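Local structure of phosphopantothenoylcysteine decarboxylase (Cryptococcus neoformans, 6EOA) at residues I34-S47 with W130-L143. The protein binds flavin mononucleotide and probably decarboxylates phosphopantothenoylcysteine in coenzyme A biosynthesis. Numbering follows the deposited sequence.
Sequences IFRVVLITSGSVAS and WADLVVIAPCSADL. With FMN (flavin mononucleotide), chain B.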
loop_
_atom_site.group_PDB
_atom_site.type_symbol
_atom_site.label_atom_id
_atom_site.label_comp_id
_atom_site.label_asym_id
_atom_site.label_seq_id
_atom_site.Cartn_x
_atom_site.Cartn_y
_atom_site.Cartn_z
ATOM N N ILE A 34 -7.899 11.033 34.491
ATOM C CA ILE A 34 -7.608 11.560 33.163
ATOM C C ILE A 34 -8.043 10.592 32.070
ATOM O O ILE A 34 -7.749 9.397 32.128
ATOM C CB ILE A 34 -6.108 11.876 33.007
ATOM C CG1 ILE A 34 -5.671 12.880 34.077
ATOM C CG2 ILE A 34 -5.814 12.417 31.612
ATOM C CD1 ILE A 34 -4.201 12.809 34.426
ATOM N N PHE A 35 -8.763 11.118 31.083
ATOM C CA PHE A 35 -9.192 10.339 29.929
ATOM C C PHE A 35 -8.284 10.652 28.752
ATOM O O PHE A 35 -8.069 11.819 28.424
ATOM C CB PHE A 35 -10.650 10.641 29.581
ATOM C CG PHE A 35 -11.222 9.751 28.515
ATOM C CD1 PHE A 35 -11.493 10.245 27.249
ATOM C CD2 PHE A 35 -11.493 8.419 28.781
ATOM C CE1 PHE A 35 -12.027 9.425 26.270
ATOM C CE2 PHE A 35 -12.023 7.597 27.806
ATOM C CZ PHE A 35 -12.291 8.100 26.549
ATOM N N ARG A 36 -7.753 9.613 28.119
ATOM C CA ARG A 36 -6.731 9.794 27.096
ATOM C C ARG A 36 -7.227 9.395 25.709
ATOM O O ARG A 36 -7.611 8.247 25.474
ATOM C CB ARG A 36 -5.480 8.999 27.469
ATOM C CG ARG A 36 -4.837 9.495 28.757
ATOM C CD ARG A 36 -3.799 8.536 29.305
ATOM N NE ARG A 36 -2.986 9.178 30.334
ATOM C CZ ARG A 36 -3.238 9.131 31.639
ATOM N NH1 ARG A 36 -4.289 8.462 32.099
ATOM N NH2 ARG A 36 -2.431 9.754 32.489
ATOM N N VAL A 37 -7.216 10.363 24.798
ATOM C CA VAL A 37 -7.709 10.161 23.445
ATOM C C VAL A 37 -6.582 10.287 22.439
ATOM O O VAL A 37 -5.833 11.262 22.457
ATOM C CB VAL A 37 -8.815 11.179 23.080
ATOM C CG1 VAL A 37 -9.407 10.853 21.724
ATOM C CG2 VAL A 37 -9.900 11.194 24.132
ATOM N N VAL A 38 -6.458 9.293 21.568
ATOM C CA VAL A 38 -5.587 9.413 20.412
ATOM C C VAL A 38 -6.425 9.785 19.197
ATOM O O VAL A 38 -7.346 9.060 18.819
ATOM C CB VAL A 38 -4.808 8.113 20.132
ATOM C CG1 VAL A 38 -4.182 8.156 18.744
ATOM C CG2 VAL A 38 -3.744 7.896 21.191
ATOM N N LEU A 39 -6.119 10.928 18.598
ATOM C CA LEU A 39 -6.801 11.345 17.381
ATOM C C LEU A 39 -5.985 10.954 16.151
ATOM O O LEU A 39 -4.842 11.378 15.998
ATOM C CB LEU A 39 -7.051 12.852 17.391
ATOM C CG LEU A 39 -7.631 13.440 16.100
ATOM C CD1 LEU A 39 -9.090 13.017 15.897
ATOM C CD2 LEU A 39 -7.493 14.957 16.086
ATOM N N ILE A 40 -6.566 10.128 15.287
ATOM C CA ILE A 40 -5.924 9.796 14.023
ATOM C C ILE A 40 -6.552 10.623 12.914
ATOM O O ILE A 40 -7.764 10.570 12.700
ATOM C CB ILE A 40 -6.037 8.299 13.675
ATOM C CG1 ILE A 40 -5.381 7.442 14.756
ATOM C CG2 ILE A 40 -5.366 8.016 12.338
ATOM C CD1 ILE A 40 -5.460 5.949 14.472
ATOM N N THR A 41 -5.725 11.405 12.226
ATOM C CA THR A 41 -6.189 12.227 11.114
ATOM C C THR A 41 -5.622 11.675 9.815
ATOM O O THR A 41 -4.438 11.346 9.741
ATOM C CB THR A 41 -5.777 13.705 11.274
ATOM O OG1 THR A 41 -4.364 13.843 11.080
ATOM C CG2 THR A 41 -6.144 14.213 12.665
ATOM N N SER A 42 -6.469 11.556 8.797
ATOM C CA SER A 42 -6.040 11.002 7.518
ATOM C C SER A 42 -6.246 12.007 6.387
ATOM O O SER A 42 -6.678 13.137 6.619
ATOM C CB SER A 42 -6.782 9.699 7.219
ATOM O OG SER A 42 -8.176 9.917 7.092
ATOM N N GLY A 43 -5.934 11.587 5.165
ATOM C CA GLY A 43 -5.892 12.491 4.029
ATOM C C GLY A 43 -7.222 12.918 3.441
ATOM O O GLY A 43 -7.441 12.801 2.234
ATOM N N SER A 44 -8.109 13.420 4.291
ATOM C CA SER A 44 -9.350 14.027 3.835
ATOM C C SER A 44 -9.296 15.535 4.062
ATOM O O SER A 44 -8.540 16.009 4.913
ATOM C CB SER A 44 -10.549 13.415 4.560
ATOM O OG SER A 44 -11.680 14.264 4.469
ATOM N N VAL A 45 -10.094 16.291 3.311
ATOM C CA VAL A 45 -10.112 17.744 3.464
ATOM C C VAL A 45 -10.588 18.127 4.860
ATOM O O VAL A 45 -10.267 19.203 5.367
ATOM C CB VAL A 45 -11.011 18.427 2.408
ATOM C CG1 VAL A 45 -10.474 18.171 1.011
ATOM C CG2 VAL A 45 -12.446 17.946 2.526
ATOM N N ALA A 46 -11.332 17.224 5.491
ATOM C CA ALA A 46 -11.872 17.469 6.822
ATOM C C ALA A 46 -10.764 17.537 7.879
ATOM O O ALA A 46 -11.015 17.929 9.020
ATOM C CB ALA A 46 -12.899 16.396 7.183
ATOM N N SER A 47 -9.540 17.173 7.495
ATOM C CA SER A 47 -8.387 17.287 8.389
ATOM C C SER A 47 -8.112 18.739 8.778
ATOM O O SER A 47 -7.391 19.004 9.739
ATOM C CB SER A 47 -7.135 16.685 7.742
ATOM O OG SER A 47 -7.039 15.297 7.995
ATOM N N TRP A 130 -1.172 3.925 26.062
ATOM C CA TRP A 130 -1.629 5.229 26.522
ATOM C C TRP A 130 -3.124 5.455 26.294
ATOM O O TRP A 130 -3.842 5.889 27.198
ATOM C CB TRP A 130 -0.820 6.323 25.808
ATOM C CG TRP A 130 -1.053 7.720 26.301
ATOM C CD1 TRP A 130 -0.429 8.333 27.348
ATOM C CD2 TRP A 130 -1.954 8.690 25.748
ATOM N NE1 TRP A 130 -0.895 9.618 27.490
ATOM C CE2 TRP A 130 -1.831 9.862 26.520
ATOM C CE3 TRP A 130 -2.857 8.678 24.681
ATOM C CZ2 TRP A 130 -2.577 11.011 26.259
ATOM C CZ3 TRP A 130 -3.597 9.819 24.422
ATOM C CH2 TRP A 130 -3.452 10.969 25.206
ATOM N N ALA A 131 -3.581 5.152 25.081
ATOM C CA ALA A 131 -4.935 5.489 24.637
ATOM C C ALA A 131 -6.053 4.795 25.419
ATOM O O ALA A 131 -6.014 3.585 25.651
ATOM C CB ALA A 131 -5.079 5.170 23.158
ATOM N N ASP A 132 -7.050 5.580 25.818
ATOM C CA ASP A 132 -8.293 5.046 26.364
ATOM C C ASP A 132 -9.329 4.975 25.253
ATOM O O ASP A 132 -10.301 4.226 25.331
ATOM C CB ASP A 132 -8.810 5.916 27.514
ATOM C CG ASP A 132 -7.883 5.911 28.708
ATOM O OD1 ASP A 132 -7.296 4.847 28.999
ATOM O OD2 ASP A 132 -7.739 6.969 29.355
ATOM N N LEU A 133 -9.102 5.774 24.216
ATOM C CA LEU A 133 -9.999 5.847 23.073
ATOM C C LEU A 133 -9.209 6.241 21.833
ATOM O O LEU A 133 -8.297 7.065 21.904
ATOM C CB LEU A 133 -11.128 6.850 23.335
ATOM C CG LEU A 133 -12.085 7.177 22.183
ATOM C CD1 LEU A 133 -12.883 5.949 21.762
ATOM C CD2 LEU A 133 -13.018 8.324 22.558
ATOM N N VAL A 134 -9.545 5.636 20.701
ATOM C CA VAL A 134 -8.949 6.022 19.429
ATOM C C VAL A 134 -10.029 6.568 18.508
ATOM O O VAL A 134 -11.027 5.898 18.245
ATOM C CB VAL A 134 -8.228 4.845 18.748
ATOM C CG1 VAL A 134 -7.702 5.264 17.383
ATOM C CG2 VAL A 134 -7.090 4.343 19.623
ATOM N N VAL A 135 -9.833 7.793 18.031
ATOM C CA VAL A 135 -10.793 8.427 17.134
ATOM C C VAL A 135 -10.152 8.729 15.781
ATOM O O VAL A 135 -9.169 9.463 15.696
ATOM C CB VAL A 135 -11.358 9.729 17.738
ATOM C CG1 VAL A 135 -12.473 10.285 16.866
ATOM C CG2 VAL A 135 -11.870 9.479 19.156
ATOM N N ILE A 136 -10.714 8.152 14.725
ATOM C CA ILE A 136 -10.229 8.407 13.378
ATOM C C ILE A 136 -11.094 9.469 12.713
ATOM O O ILE A 136 -12.173 9.175 12.203
ATOM C CB ILE A 136 -10.230 7.132 12.529
ATOM C CG1 ILE A 136 -9.621 5.970 13.313
ATOM C CG2 ILE A 136 -9.467 7.366 11.243
ATOM C CD1 ILE A 136 -9.688 4.650 12.580
ATOM N N ALA A 137 -10.613 10.707 12.731
ATOM C CA ALA A 137 -11.385 11.837 12.229
ATOM C C ALA A 137 -10.470 12.876 11.589
ATOM O O ALA A 137 -9.753 13.592 12.287
ATOM C CB ALA A 137 -12.198 12.465 13.352
ATOM N N PRO A 138 -10.500 12.971 10.254
ATOM C CA PRO A 138 -11.364 12.184 9.372
ATOM C C PRO A 138 -10.752 10.839 8.990
ATOM O O PRO A 138 -9.538 10.660 9.088
ATOM C CB PRO A 138 -11.489 13.078 8.145
ATOM C CG PRO A 138 -10.160 13.760 8.076
ATOM C CD PRO A 138 -9.706 13.960 9.501
ATOM N N CYS A 139 -11.591 9.905 8.555
ATOM C CA CYS A 139 -11.108 8.663 7.968
ATOM C C CYS A 139 -11.345 8.680 6.467
ATOM O O CYS A 139 -12.490 8.670 6.014
ATOM C CB CYS A 139 -11.799 7.451 8.592
ATOM S SG CYS A 139 -11.196 5.863 7.954
ATOM N N SER A 140 -10.266 8.714 5.695
ATOM C CA SER A 140 -10.379 8.700 4.241
ATOM C C SER A 140 -10.834 7.329 3.757
ATOM O O SER A 140 -10.889 6.379 4.534
ATOM C CB SER A 140 -9.047 9.072 3.595
ATOM O OG SER A 140 -8.045 8.128 3.934
ATOM N N ALA A 141 -11.173 7.237 2.474
ATOM C CA ALA A 141 -11.523 5.955 1.871
ATOM C C ALA A 141 -10.314 5.026 1.871
ATOM O O ALA A 141 -10.446 3.822 2.078
ATOM C CB ALA A 141 -12.044 6.153 0.455
ATOM N N ASP A 142 -9.136 5.597 1.641
ATOM C CA ASP A 142 -7.894 4.828 1.621
ATOM C C ASP A 142 -7.610 4.195 2.978
ATOM O O ASP A 142 -7.297 3.006 3.065
ATOM C CB ASP A 142 -6.716 5.713 1.209
ATOM C CG ASP A 142 -5.430 4.919 0.988
ATOM O OD1 ASP A 142 -5.449 3.946 0.202
ATOM O OD2 ASP A 142 -4.400 5.269 1.606
ATOM N N LEU A 143 -7.717 4.990 4.037
ATOM C CA LEU A 143 -7.428 4.484 5.370
ATOM C C LEU A 143 -8.457 3.430 5.761
ATOM O O LEU A 143 -8.117 2.416 6.370
ATOM C CB LEU A 143 -7.402 5.622 6.389
ATOM C CG LEU A 143 -7.141 5.216 7.842
ATOM C CD1 LEU A 143 -5.857 4.402 7.951
ATOM C CD2 LEU A 143 -7.067 6.451 8.721
HETATM N N1 FMN B . -9.851 11.163 0.141
HETATM C C2 FMN B . -10.959 10.965 0.941
HETATM O O2 FMN B . -11.296 9.819 1.243
HETATM N N3 FMN B . -11.688 12.052 1.392
HETATM C C4 FMN B . -11.314 13.338 1.049
HETATM O O4 FMN B . -11.968 14.297 1.459
HETATM C C4A FMN B . -10.195 13.540 0.243
HETATM N N5 FMN B . -9.806 14.820 -0.109
HETATM C C5A FMN B . -8.690 15.010 -0.905
HETATM C C6 FMN B . -8.292 16.298 -1.257
HETATM C C7 FMN B . -7.171 16.491 -2.058
HETATM C C7M FMN B . -6.747 17.881 -2.440
HETATM C C8 FMN B . -6.445 15.390 -2.505
HETATM C C8M FMN B . -5.233 15.572 -3.372
HETATM C C9 FMN B . -6.841 14.107 -2.153
HETATM C C9A FMN B . -7.962 13.912 -1.354
HETATM N N10 FMN B . -8.352 12.632 -1.001
HETATM C C10 FMN B . -9.465 12.442 -0.208
HETATM C "C1'" FMN B . -7.572 11.446 -1.485
HETATM C "C2'" FMN B . -6.577 11.006 -0.416
HETATM O "O2'" FMN B . -5.899 12.120 0.133
HETATM C "C3'" FMN B . -5.571 10.028 -1.003
HETATM O "O3'" FMN B . -6.256 8.836 -1.316
HETATM C "C4'" FMN B . -4.451 9.747 -0.007
HETATM O "O4'" FMN B . -3.377 9.094 -0.650
HETATM C "C5'" FMN B . -4.972 8.886 1.135
HETATM O "O5'" FMN B . -4.008 8.833 2.161
HETATM P P FMN B . -4.447 8.429 3.662
HETATM O O1P FMN B . -4.696 6.938 3.708
HETATM O O2P FMN B . -5.703 9.154 4.092
HETATM O O3P FMN B . -3.320 8.797 4.590
#
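V38 and I40 join L133 and V135 by backbone hydrogen bonds, pairing strands 35-41 and 133-136 in parallel. V38 N donates to L133 O, V135 N to V38 O, I40 N to V135 O and A137 N to I40 O. At the start of the pairing R36 O accepts from D132 N at 2.7 Å and, more weakly, from L133 N. D132 OD2 accepts from R36 N at 2.9 Å, on the anti side and tilted out of the carboxylate plane.

Apolar contacts form on both faces of the pair. V37 CG1 meets V135 CG2 on one face, where the F35 ring also leans on L133 CB. On the other, I40 CD1 reaches V134 CG1, and V38 CG2 lies 3.6 Å from A131 CB. The W130 indole meets V38 CG2 and V37 O at its edge. R36 CB sits over one face of its six-membered ring, 3.5 Å from the centroid, in a CH-pi contact. The extended R36 chain then crosses the indole, and its guanidinium stands nearly upright to it, planes 85° apart. R36 NH2 forms a salt bridge with D32.

Past T41, S42 bridges to residues 138-140. A chi1 of 63° turns its OG to them: it donates to P138 O at 2.5 Å from above the carbonyl plane and accepts from S140 N at 2.8 Å. P138, after a cis peptide, packs its ring against S44 CB, A46 CB and S47 OG. S47 OG in turn donates to S42 O.

Residues 43-44 and 140-141 bind the flavin. G43 N and S140 OG grip phosphate O2P, the latter at 2.6 Å; S140 OG also N-caps helix 141-149 by accepting from L143 N. S44 OG and A141 N donate to flavin O4 and O2. T70 and A174 of the same chain, and C152 and S158 of the second subunit, also bond the flavin. This is the FMN site at the C-terminal ends of adjacent central strands in the Rossmann-like fold of HFCD flavoproteins.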